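Local coordinates for protein probable 2-oxoacid ferredoxin oxidoreductase, alpha chain (Thermoplasma acidophilum, PDB 3JU3) that probably forms part of an enzyme that oxidatively decarboxylates 2-oxoacids such as 2-oxoglutarate to acyl-CoA with ferredoxin as electron acceptor, here as its core domain II, at residues A14-V19 with E33-E38; F18-W21 with P27-D30; G22-P27 with D106-S111; L45-F50 with A80-L85. All blocks are in the same frame, centred on the assembly; numbering follows the deposited sequence. Where two conformers were deposited one is given.

Contact 1. Residues A14-V19 with E33-E38; sequences ADITFV and EDLKEE
Leu35, in the last turn of helix 25-37, drives one methyl into the angle between Ile16 and Phe18 of strand 16-21. From its CB the chain runs to CG, set anti to the carbonyl carbon (chi1 -75°), which leaves CD1 facing Ile16 and Phe18. At the tip CD1 does the touching: it lies 4.0 Å from Phe18 CE2, at the edge of the ring and in its plane, and 4.1 Å from Ile16 CD1. CD2, the other branch, turns to helix 105-117. Helix 25-37 is the crossover helix of a beta-alpha-beta unit joining the parallel strands 16-21 and 42-47, and this contact ties the helix's far end back to the first strand. Ile16 serves the ring as well, from within the strand: its CG2 methyl sits 3.7 Å above the plane of the Phe18 ring, over the centre, while its CD1 reaches out to the leucine, the two side chains crossing at about a right angle. Val31 and Ile32 of the helix also pack on Phe18. Along the same strand, Thr17, Phe18 and Val19 pair in a parallel ladder with a strand of the second subunit, which carries the sheet across the interface.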
loop_
_atom_site.group_PDB
_atom_site.type_symbol
_atom_site.label_atom_id
_atom_site.label_comp_id
_atom_site.label_asym_id
_atom_site.label_seq_id
_atom_site.Cartn_x
_atom_site.Cartn_y
_atom_site.Cartn_z
ATOM N N ALA A 14 -11.556 3.677 29.550
ATOM C CA ALA A 14 -11.026 4.898 28.941
ATOM C C ALA A 14 -12.121 5.607 28.210
ATOM O O ALA A 14 -13.093 4.987 27.830
ATOM C CB ALA A 14 -9.892 4.571 27.993
ATOM N N ASP A 15 -11.982 6.909 28.051
ATOM C CA ASP A 15 -12.910 7.706 27.277
ATOM C C ASP A 15 -13.071 7.193 25.828
ATOM O O ASP A 15 -14.166 7.226 25.282
ATOM C CB ASP A 15 -12.440 9.163 27.255
ATOM C CG ASP A 15 -12.483 9.819 28.649
ATOM O OD1 ASP A 15 -13.429 9.576 29.418
ATOM O OD2 ASP A 15 -11.545 10.562 28.993
ATOM N N ILE A 16 -11.952 6.781 25.220
ATOM C CA ILE A 16 -11.866 6.307 23.828
ATOM C C ILE A 16 -11.115 4.968 23.809
ATOM O O ILE A 16 -10.040 4.841 24.427
ATOM C CB ILE A 16 -11.067 7.294 22.929
ATOM C CG1 ILE A 16 -11.816 8.638 22.782
ATOM C CG2 ILE A 16 -10.785 6.641 21.520
ATOM C CD1 ILE A 16 -10.943 9.823 22.321
ATOM N N THR A 17 -11.657 3.986 23.079
ATOM C CA THR A 17 -10.934 2.757 22.812
ATOM C C THR A 17 -10.633 2.671 21.318
ATOM O O THR A 17 -11.531 2.431 20.490
ATOM C CB THR A 17 -11.795 1.542 23.267
ATOM O OG1 THR A 17 -11.891 1.578 24.689
ATOM C CG2 THR A 17 -11.186 0.163 22.825
ATOM N N PHE A 18 -9.384 2.903 20.969
ATOM C CA PHE A 18 -8.927 2.732 19.592
ATOM C C PHE A 18 -8.784 1.235 19.311
ATOM O O PHE A 18 -8.488 0.461 20.218
ATOM C CB PHE A 18 -7.569 3.410 19.385
ATOM C CG PHE A 18 -7.621 4.921 19.414
ATOM C CD1 PHE A 18 -8.170 5.616 18.350
ATOM C CD2 PHE A 18 -7.105 5.644 20.503
ATOM C CE1 PHE A 18 -8.206 7.027 18.350
ATOM C CE2 PHE A 18 -7.158 7.070 20.518
ATOM C CZ PHE A 18 -7.688 7.735 19.455
ATOM N N VAL A 19 -9.028 0.827 18.057
ATOM C CA VAL A 19 -8.753 -0.546 17.610
ATOM C C VAL A 19 -7.920 -0.422 16.349
ATOM O O VAL A 19 -8.286 0.341 15.436
ATOM C CB VAL A 19 -10.027 -1.307 17.265
ATOM C CG1 VAL A 19 -9.699 -2.800 16.918
ATOM C CG2 VAL A 19 -11.005 -1.255 18.397
ATOM N N GLU A 33 -0.926 9.536 24.089
ATOM C CA GLU A 33 -0.136 10.383 24.992
ATOM C C GLU A 33 -0.552 11.846 24.898
ATOM O O GLU A 33 -0.691 12.507 25.921
ATOM C CB GLU A 33 1.377 10.221 24.785
ATOM C CG GLU A 33 1.937 8.842 25.153
ATOM C CD GLU A 33 1.479 8.328 26.529
ATOM O OE1 GLU A 33 2.107 8.687 27.555
ATOM O OE2 GLU A 33 0.504 7.547 26.584
ATOM N N ASP A 34 -0.771 12.333 23.672
ATOM C CA ASP A 34 -1.305 13.683 23.445
ATOM C C ASP A 34 -2.673 13.923 24.127
ATOM O O ASP A 34 -2.918 14.994 24.698
ATOM C CB ASP A 34 -1.414 13.955 21.945
ATOM C CG ASP A 34 -0.095 13.826 21.239
ATOM O OD1 ASP A 34 0.946 14.216 21.807
ATOM O OD2 ASP A 34 -0.090 13.343 20.092
ATOM N N LEU A 35 -3.561 12.935 24.064
ATOM C CA LEU A 35 -4.876 13.043 24.721
ATOM C C LEU A 35 -4.786 13.257 26.251
ATOM O O LEU A 35 -5.543 14.040 26.822
ATOM C CB LEU A 35 -5.762 11.827 24.352
ATOM C CG LEU A 35 -6.364 11.837 22.937
ATOM C CD1 LEU A 35 -6.910 10.428 22.627
ATOM C CD2 LEU A 35 -7.465 12.911 22.774
ATOM N N LYS A 36 -3.860 12.554 26.905
ATOM C CA LYS A 36 -3.642 12.689 28.343
ATOM C C LYS A 36 -3.422 14.157 28.715
ATOM O O LYS A 36 -3.883 14.620 29.767
ATOM C CB LYS A 36 -2.409 11.864 28.755
ATOM C CG LYS A 36 -2.696 10.426 28.996
ATOM C CD LYS A 36 -1.419 9.641 29.173
ATOM C CE LYS A 36 -1.678 8.146 28.953
ATOM N NZ LYS A 36 -0.435 7.356 29.230
ATOM N N GLU A 37 -2.735 14.880 27.826
ATOM C CA GLU A 37 -2.395 16.286 28.048
ATOM C C GLU A 37 -3.637 17.150 28.179
ATOM O O GLU A 37 -3.595 18.167 28.839
ATOM C CB GLU A 37 -1.473 16.820 26.944
ATOM C CG GLU A 37 -0.060 16.271 27.075
ATOM C CD GLU A 37 0.932 16.781 26.023
ATOM O OE1 GLU A 37 0.725 17.858 25.405
ATOM O OE2 GLU A 37 1.963 16.106 25.854
ATOM N N GLU A 38 -4.720 16.733 27.531
ATOM C CA GLU A 38 -5.991 17.427 27.584
ATOM C C GLU A 38 -6.944 16.764 28.557
ATOM O O GLU A 38 -8.143 17.098 28.571
ATOM C CB GLU A 38 -6.669 17.414 26.212
ATOM C CG GLU A 38 -6.130 18.378 25.251
ATOM C CD GLU A 38 -6.851 18.274 23.948
ATOM O OE1 GLU A 38 -7.920 18.917 23.806
ATOM O OE2 GLU A 38 -6.354 17.542 23.075
#

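Contact 2. Residues F18-W21 with P27-D30; sequences FVTW and PILD
Ile28, near the start of helix 25-37, fits both of its branches against Phe18 and Thr20, two residues on the same side of strand 16-21. This is the first half of a beta-alpha-beta crossover: the chain leaves the strand, turns sharply into the helix and lays it back over the sheet, whose next strand, 42-47, contributes Leu44 to the same patch. The close packing is where methyl meets methyl. In one of the two conformers of Ile28, its CD1 lies 3.5 Å from Thr20 CG2, with Thr20 CB almost as near; the second conformer makes the exact closeness uncertain. In this conformer the side chain forks at CB: CG2, anti to the backbone N, goes to Phe18, while CG1, anti to the carbonyl carbon (chi1 -67°), carries CD1 to Thr20. The CG2 methyl approaches the Phe18 ring obliquely near CG and CD2 and also touches CB. The isoleucine slides past both strand side chains in the opposite direction. The outer side of the helix turn is looser: Leu29 points away from the strand, and Asp30 is exposed, with its carboxylate close to the like-charged one of Glu105. On the strand, Val19 points away from the helix. Val71 of the second subunit closes the buried side, packing on Ile28 and offering its backbone O to a hydrogen bond with Thr20 OG1.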
loop_
_atom_site.group_PDB
_atom_site.type_symbol
_atom_site.label_atom_id
_atom_site.label_comp_id
_atom_site.label_asym_id
_atom_site.label_seq_id
_atom_site.Cartn_x
_atom_site.Cartn_y
_atom_site.Cartn_z
ATOM N N PHE A 18 -9.384 2.903 20.969
ATOM C CA PHE A 18 -8.927 2.732 19.592
ATOM C C PHE A 18 -8.784 1.235 19.311
ATOM O O PHE A 18 -8.488 0.461 20.218
ATOM C CB PHE A 18 -7.569 3.410 19.385
ATOM C CG PHE A 18 -7.621 4.921 19.414
ATOM C CD1 PHE A 18 -8.170 5.616 18.350
ATOM C CD2 PHE A 18 -7.105 5.644 20.503
ATOM C CE1 PHE A 18 -8.206 7.027 18.350
ATOM C CE2 PHE A 18 -7.158 7.070 20.518
ATOM C CZ PHE A 18 -7.688 7.735 19.455
ATOM N N VAL A 19 -9.028 0.827 18.057
ATOM C CA VAL A 19 -8.753 -0.546 17.610
ATOM C C VAL A 19 -7.920 -0.422 16.349
ATOM O O VAL A 19 -8.286 0.341 15.436
ATOM C CB VAL A 19 -10.027 -1.307 17.265
ATOM C CG1 VAL A 19 -9.699 -2.800 16.918
ATOM C CG2 VAL A 19 -11.005 -1.255 18.397
ATOM N N THR A 20 -6.805 -1.150 16.289
ATOM C CA THR A 20 -6.063 -1.239 15.065
ATOM C C THR A 20 -5.214 -2.516 15.036
ATOM O O THR A 20 -5.270 -3.343 15.969
ATOM C CB THR A 20 -5.219 0.053 14.792
ATOM O OG1 THR A 20 -5.013 0.205 13.366
ATOM C CG2 THR A 20 -3.851 -0.011 15.506
ATOM N N TRP A 21 -4.463 -2.666 13.957
ATOM C CA TRP A 21 -3.595 -3.802 13.729
ATOM C C TRP A 21 -2.497 -3.213 12.844
ATOM O O TRP A 21 -2.636 -2.126 12.286
ATOM C CB TRP A 21 -4.349 -4.935 12.999
ATOM C CG TRP A 21 -4.823 -4.513 11.618
ATOM C CD1 TRP A 21 -5.917 -3.733 11.312
ATOM C CD2 TRP A 21 -4.163 -4.764 10.382
ATOM N NE1 TRP A 21 -5.985 -3.529 9.957
ATOM C CE2 TRP A 21 -4.921 -4.157 9.368
ATOM C CE3 TRP A 21 -3.010 -5.482 10.030
ATOM C CZ2 TRP A 21 -4.572 -4.243 8.022
ATOM C CZ3 TRP A 21 -2.664 -5.565 8.695
ATOM C CH2 TRP A 21 -3.433 -4.923 7.705
ATOM N N PRO A 27 1.440 5.362 15.572
ATOM C CA PRO A 27 0.685 6.599 15.501
ATOM C C PRO A 27 -0.426 6.717 16.590
ATOM O O PRO A 27 -0.575 7.769 17.221
ATOM C CB PRO A 27 0.078 6.519 14.104
ATOM C CG PRO A 27 1.185 5.904 13.288
ATOM C CD PRO A 27 1.616 4.757 14.232
ATOM N N ILE A 28 -1.195 5.655 16.791
ATOM C CA ILE A 28 -2.240 5.666 17.820
ATOM C C ILE A 28 -1.655 5.863 19.232
ATOM O O ILE A 28 -2.173 6.662 20.021
ATOM C CB ILE A 28 -3.062 4.378 17.797
ATOM C CG1 ILE A 28 -3.862 4.296 16.500
ATOM C CG2 ILE A 28 -4.009 4.334 19.021
ATOM C CD1 ILE A 28 -4.884 3.224 16.523
ATOM N N LEU A 29 -0.573 5.153 19.531
ATOM C CA LEU A 29 0.023 5.206 20.852
ATOM C C LEU A 29 0.490 6.617 21.223
ATOM O O LEU A 29 0.337 7.046 22.384
ATOM C CB LEU A 29 1.128 4.163 21.016
ATOM C CG LEU A 29 0.715 2.695 21.164
ATOM C CD1 LEU A 29 1.963 1.823 21.207
ATOM C CD2 LEU A 29 -0.154 2.429 22.434
ATOM N N ASP A 30 1.031 7.341 20.246
ATOM C CA ASP A 30 1.304 8.766 20.419
ATOM C C ASP A 30 0.049 9.636 20.595
ATOM O O ASP A 30 0.097 10.611 21.345
ATOM C CB ASP A 30 2.095 9.319 19.229
ATOM C CG ASP A 30 3.471 8.707 19.098
ATOM O OD1 ASP A 30 3.999 8.112 20.073
ATOM O OD2 ASP A 30 4.024 8.818 17.988
#

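Contact 3. Residues G22-P27 with D106-S111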
loop_
_atom_site.group_PDB
_atom_site.type_symbol
_atom_site.label_atom_id
_atom_site.label_comp_id
_atom_site.label_asym_id
_atom_site.label_seq_id
_atom_site.Cartn_x
_atom_site.Cartn_y
_atom_site.Cartn_z
ATOM N N GLY A 22 -1.414 -3.942 12.692
ATOM C CA GLY A 22 -0.415 -3.550 11.711
ATOM C C GLY A 22 0.228 -2.218 11.973
ATOM O O GLY A 22 0.565 -1.897 13.105
ATOM N N SER A 23 0.370 -1.422 10.907
ATOM C CA SER A 23 1.317 -0.319 10.930
ATOM C C SER A 23 0.872 0.925 11.742
ATOM O O SER A 23 1.720 1.733 12.134
ATOM C CB SER A 23 1.672 0.081 9.494
ATOM O OG SER A 23 0.559 0.767 8.925
ATOM N N GLN A 24 -0.430 1.074 12.007
ATOM C CA GLN A 24 -0.931 2.300 12.664
ATOM C C GLN A 24 -0.801 2.231 14.189
ATOM O O GLN A 24 -1.155 3.192 14.917
ATOM C CB GLN A 24 -2.380 2.581 12.251
ATOM C CG GLN A 24 -2.513 2.979 10.794
ATOM C CD GLN A 24 -1.566 4.142 10.442
ATOM O OE1 GLN A 24 -0.632 3.966 9.679
ATOM N NE2 GLN A 24 -1.793 5.305 11.036
ATOM N N LYS A 25 -0.213 1.134 14.679
ATOM C CA LYS A 25 -0.066 0.974 16.128
ATOM C C LYS A 25 0.643 2.180 16.694
ATOM O O LYS A 25 0.159 2.786 17.655
ATOM C CB LYS A 25 0.672 -0.306 16.549
ATOM C CG LYS A 25 0.804 -0.384 18.042
ATOM C CD LYS A 25 1.403 -1.677 18.580
ATOM C CE LYS A 25 2.888 -1.521 18.862
ATOM N NZ LYS A 25 3.455 -2.691 19.603
ATOM N N GLY A 26 1.803 2.506 16.148
ATOM C CA GLY A 26 2.647 3.576 16.742
ATOM C C GLY A 26 1.997 4.970 16.715
ATOM O O GLY A 26 1.992 5.687 17.715
ATOM N N PRO A 27 1.440 5.362 15.572
ATOM C CA PRO A 27 0.685 6.599 15.501
ATOM C C PRO A 27 -0.426 6.717 16.590
ATOM O O PRO A 27 -0.575 7.769 17.221
ATOM C CB PRO A 27 0.078 6.519 14.104
ATOM C CG PRO A 27 1.185 5.904 13.288
ATOM C CD PRO A 27 1.616 4.757 14.232
ATOM N N ASP A 106 -1.791 14.698 14.434
ATOM C CA ASP A 106 -2.647 15.850 14.660
ATOM C C ASP A 106 -4.021 15.664 14.016
ATOM O O ASP A 106 -5.028 16.058 14.597
ATOM C CB ASP A 106 -1.974 17.134 14.154
ATOM C CG ASP A 106 -0.630 17.404 14.831
ATOM O OD1 ASP A 106 -0.322 16.751 15.859
ATOM O OD2 ASP A 106 0.120 18.280 14.335
ATOM N N GLU A 107 -4.058 15.065 12.824
ATOM C CA GLU A 107 -5.327 14.785 12.150
ATOM C C GLU A 107 -6.107 13.699 12.853
ATOM O O GLU A 107 -7.334 13.780 12.960
ATOM C CB GLU A 107 -5.117 14.417 10.683
ATOM C CG GLU A 107 -4.875 15.618 9.781
ATOM C CD GLU A 107 -4.459 15.226 8.376
ATOM O OE1 GLU A 107 -4.323 14.008 8.107
ATOM O OE2 GLU A 107 -4.271 16.137 7.541
ATOM N N ILE A 108 -5.393 12.686 13.337
ATOM C CA ILE A 108 -6.014 11.599 14.062
ATOM C C ILE A 108 -6.588 12.155 15.375
ATOM O O ILE A 108 -7.739 11.876 15.734
ATOM C CB ILE A 108 -5.011 10.421 14.363
ATOM C CG1 ILE A 108 -4.542 9.751 13.066
ATOM C CG2 ILE A 108 -5.657 9.373 15.307
ATOM C CD1 ILE A 108 -3.486 8.685 13.294
ATOM N N LEU A 109 -5.768 12.937 16.078
ATOM C CA LEU A 109 -6.179 13.596 17.327
ATOM C C LEU A 109 -7.473 14.388 17.078
ATOM O O LEU A 109 -8.475 14.226 17.807
ATOM C CB LEU A 109 -5.043 14.499 17.833
ATOM C CG LEU A 109 -5.111 15.219 19.174
ATOM C CD1 LEU A 109 -5.485 14.240 20.247
ATOM C CD2 LEU A 109 -3.752 15.824 19.505
ATOM N N LYS A 110 -7.456 15.175 16.010
ATOM C CA LYS A 110 -8.594 15.987 15.618
ATOM C C LYS A 110 -9.858 15.157 15.460
ATOM O O LYS A 110 -10.878 15.493 16.078
ATOM C CB LYS A 110 -8.311 16.774 14.325
ATOM C CG LYS A 110 -9.224 17.986 14.133
ATOM C CD LYS A 110 -8.783 18.835 12.974
ATOM C CE LYS A 110 -9.871 19.825 12.629
ATOM N NZ LYS A 110 -11.002 19.119 11.963
ATOM N N SER A 111 -9.789 14.094 14.638
ATOM C CA SER A 111 -10.956 13.247 14.354
ATOM C C SER A 111 -11.465 12.575 15.595
ATOM O O SER A 111 -12.684 12.406 15.770
ATOM C CB SER A 111 -10.624 12.127 13.371
ATOM O OG SER A 111 -9.947 12.610 12.246
#
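Ile108 reaches Pro27 and Gln24 through an extended branch: CG1 stands anti to the carbonyl carbon (chi1 -65°) and CD1 continues the chain outward, which puts this methyl out beyond helix 105-117, facing Pro27. Gln24 is bent at its second torsion (chi2 -52°), with NE2 on the side of this methyl. The touching atoms are few. Ile108 CD1 lies 4.2 Å from Pro27 CB, an apolar contact with the flank of the proline ring, and 4.4 Å from Gln24 NE2, a looser approach of methyl to amide. The contact joins the start of helix 25-37, the crossover helix of the beta-alpha-beta unit, and the turn before it to helix 105-117 at the C-terminal end of the chain, packed beside it on the same side of the sheet. Val31 of the crossover helix and Ile95 of strand 93-95 also pack on Ile108. One turn further along helix 105-117, Ser111 OG donates to Glu107 O at 3.0 Å; the carbonyl accepts the backbone N of Ser111 as well, and the two donors arrive from opposite faces of its plane. The hydroxyl is tilted 30° from that plane. The carboxylate of Glu107 is held at the beginning of the helix, where OE1 takes the backbone N of Thr104 and forms a salt bridge with Arg101. On the opposing segment, the backbone N of Gln24 is hydrogen-bonded to Ser73 OG of the second subunit, and the Gln24 side chain lies about 4 Å from a bound 1,2-ethanediol, probably from the crystallisation liquor.

Contact 4. Residues L45-F50 with A80-L85; sequences LYLKMF and AQMIKL
Between 45-50 and 80-85 the CA atoms nearest each other are those of Leu47 and Ile83, 10.1 Å apart, a gap between the backbones that is bridged by side-chain ends. Leu47 supplies the strand's part through a single methyl. Its CG is anti to the carbonyl carbon (chi1 -52°), and CD1 projects between two residues of the helix, 4.1 Å from Ile83 CD1 and 4.2 Å from Met82 CE. The leucine and the selenomethionine Met82 reach toward each other tip to tip, the latter's chain bending at its third torsion (chi3 115°) to bring CE round to the strand. Ile83 instead meets Leu47 obliquely. Helix 79-87 lies on the face of the sheet opposite helix 25-37, consistent with a three-layer alpha-beta-alpha sandwich. Ala6 of the neighbouring strand 6-9 also touches Leu47, bringing the edge of the sheet within this chain into the surroundings of the contact. At the subunit interface Phe50 of the second subunit packs on Met82. The Phe50 of this chain in turn packs on Met82 of the second subunit and sets its ring edge-to-face with Trp21 there.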
loop_
_atom_site.group_PDB
_atom_site.type_symbol
_atom_site.label_atom_id
_atom_site.label_comp_id
_atom_site.label_asym_id
_atom_site.label_seq_id
_atom_site.Cartn_x
_atom_site.Cartn_y
_atom_site.Cartn_z
ATOM N N LEU A 45 -6.986 -1.416 21.646
ATOM C CA LEU A 45 -7.121 -2.855 21.458
ATOM C C LEU A 45 -6.343 -3.128 20.180
ATOM O O LEU A 45 -6.708 -2.661 19.123
ATOM C CB LEU A 45 -8.582 -3.271 21.327
ATOM C CG LEU A 45 -8.913 -4.678 20.820
ATOM C CD1 LEU A 45 -8.412 -5.640 21.829
ATOM C CD2 LEU A 45 -10.453 -4.851 20.667
ATOM N N TYR A 46 -5.257 -3.869 20.311
ATOM C CA TYR A 46 -4.355 -4.126 19.203
ATOM C C TYR A 46 -4.498 -5.592 18.812
ATOM O O TYR A 46 -4.257 -6.484 19.627
ATOM C CB TYR A 46 -2.929 -3.837 19.658
ATOM C CG TYR A 46 -1.886 -4.084 18.628
ATOM C CD1 TYR A 46 -1.841 -3.357 17.449
ATOM C CD2 TYR A 46 -0.928 -5.053 18.838
ATOM C CE1 TYR A 46 -0.871 -3.612 16.520
ATOM C CE2 TYR A 46 0.004 -5.318 17.934
ATOM C CZ TYR A 46 0.044 -4.602 16.785
ATOM O OH TYR A 46 1.059 -4.901 15.927
ATOM N N LEU A 47 -4.885 -5.823 17.560
ATOM C CA LEU A 47 -5.001 -7.180 17.042
ATOM C C LEU A 47 -3.671 -7.578 16.408
ATOM O O LEU A 47 -3.151 -6.884 15.526
ATOM C CB LEU A 47 -6.138 -7.271 16.032
ATOM C CG LEU A 47 -7.456 -6.701 16.594
ATOM C CD1 LEU A 47 -8.610 -6.706 15.571
ATOM C CD2 LEU A 47 -7.886 -7.391 17.927
ATOM N N LYS A 48 -3.119 -8.674 16.892
ATOM C CA LYS A 48 -1.847 -9.171 16.403
ATOM C C LYS A 48 -2.068 -10.064 15.163
ATOM O O LYS A 48 -2.965 -10.906 15.127
ATOM C CB LYS A 48 -1.184 -9.993 17.510
ATOM C CG LYS A 48 -0.902 -9.171 18.728
ATOM C CD LYS A 48 -0.111 -10.007 19.688
ATOM C CE LYS A 48 0.224 -9.251 20.909
ATOM N NZ LYS A 48 0.833 -10.243 21.816
HETATM N N MSE A 49 -1.218 -9.899 14.172
HETATM C CA MSE A 49 -1.369 -10.615 12.907
HETATM C C MSE A 49 -0.958 -12.088 12.988
HETATM O O MSE A 49 -1.779 -12.972 12.757
HETATM C CB MSE A 49 -0.593 -9.916 11.805
HETATM C CG MSE A 49 -1.322 -8.709 11.241
HETATM SE SE MSE A 49 -0.077 -7.746 10.104
HETATM C CE MSE A 49 1.460 -8.013 11.342
ATOM N N PHE A 50 0.279 -12.397 13.288
ATOM C CA PHE A 50 0.695 -13.806 13.077
ATOM C C PHE A 50 0.997 -14.508 14.396
ATOM O O PHE A 50 1.717 -15.482 14.449
ATOM C CB PHE A 50 1.895 -13.857 12.130
ATOM C CG PHE A 50 1.614 -13.231 10.785
ATOM C CD1 PHE A 50 0.839 -13.924 9.846
ATOM C CD2 PHE A 50 2.070 -11.961 10.484
ATOM C CE1 PHE A 50 0.544 -13.360 8.610
ATOM C CE2 PHE A 50 1.797 -11.371 9.247
ATOM C CZ PHE A 50 1.038 -12.074 8.303
ATOM N N ALA A 80 -12.849 -3.387 11.616
ATOM C CA ALA A 80 -14.267 -3.423 11.961
ATOM C C ALA A 80 -14.980 -4.567 11.267
ATOM O O ALA A 80 -15.902 -5.165 11.830
ATOM C CB ALA A 80 -14.990 -2.074 11.618
ATOM N N GLN A 81 -14.605 -4.837 10.021
ATOM C CA GLN A 81 -15.301 -5.858 9.266
ATOM C C GLN A 81 -15.159 -7.215 9.951
ATOM O O GLN A 81 -16.161 -7.910 10.206
ATOM C CB GLN A 81 -14.839 -5.912 7.810
ATOM C CG GLN A 81 -15.835 -5.275 6.840
ATOM C CD GLN A 81 -15.262 -5.149 5.433
ATOM O OE1 GLN A 81 -14.301 -4.406 5.219
ATOM N NE2 GLN A 81 -15.853 -5.865 4.471
HETATM N N MSE A 82 -13.944 -7.584 10.278
HETATM C CA MSE A 82 -13.748 -8.918 10.837
HETATM C C MSE A 82 -14.240 -9.010 12.290
HETATM O O MSE A 82 -14.663 -10.065 12.716
HETATM C CB MSE A 82 -12.302 -9.386 10.643
HETATM C CG MSE A 82 -11.409 -9.183 11.807
HETATM SE SE MSE A 82 -9.563 -9.635 11.373
HETATM C CE MSE A 82 -8.838 -7.846 11.566
ATOM N N ILE A 83 -14.199 -7.899 13.026
ATOM C CA ILE A 83 -14.697 -7.826 14.400
ATOM C C ILE A 83 -16.203 -8.061 14.400
ATOM O O ILE A 83 -16.716 -8.800 15.249
ATOM C CB ILE A 83 -14.359 -6.477 15.054
ATOM C CG1 ILE A 83 -12.845 -6.376 15.283
ATOM C CG2 ILE A 83 -15.129 -6.257 16.402
ATOM C CD1 ILE A 83 -12.369 -5.014 15.800
ATOM N N LYS A 84 -16.899 -7.419 13.469
ATOM C CA LYS A 84 -18.321 -7.617 13.300
ATOM C C LYS A 84 -18.646 -9.062 12.951
ATOM O O LYS A 84 -19.610 -9.615 13.488
ATOM C CB LYS A 84 -18.904 -6.681 12.223
ATOM C CG LYS A 84 -20.418 -6.840 12.088
ATOM C CD LYS A 84 -21.042 -5.686 11.332
ATOM C CE LYS A 84 -21.122 -5.952 9.841
ATOM N NZ LYS A 84 -21.694 -4.775 9.132
ATOM N N LEU A 85 -17.846 -9.642 12.050
ATOM C CA LEU A 85 -18.051 -11.005 11.574
ATOM C C LEU A 85 -18.003 -11.931 12.777
ATOM O O LEU A 85 -18.920 -12.723 12.989
ATOM C CB LEU A 85 -16.957 -11.419 10.576
ATOM C CG LEU A 85 -16.936 -12.915 10.226
ATOM C CD1 LEU A 85 -18.174 -13.257 9.388
ATOM C CD2 LEU A 85 -15.646 -13.363 9.506
#

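Contacts 1 and 2 share Phe18 and pack two levels of helix 25-37 onto strand 16-21, their centres about 10 Å apart. Contact 3 continues from contact 2 through Pro27, with centres about 6 Å apart, and brings in helix 105-117, which also meets contact 1, where Leu35 CD2 lies 3.5 Å from Leu109 CD1. The bound 1,2-ethanediol sits at contact 3, beside Gln24. Contact 4 lies across the sheet, its centre about 20 Å from that of contact 1. Strand 16-21 serves both faces: Phe18 and Thr20 face helix 25-37, and Val19 faces helix 79-87, with its CG1 3.6 Å from Ile83 CD1. All four contacts border the second subunit.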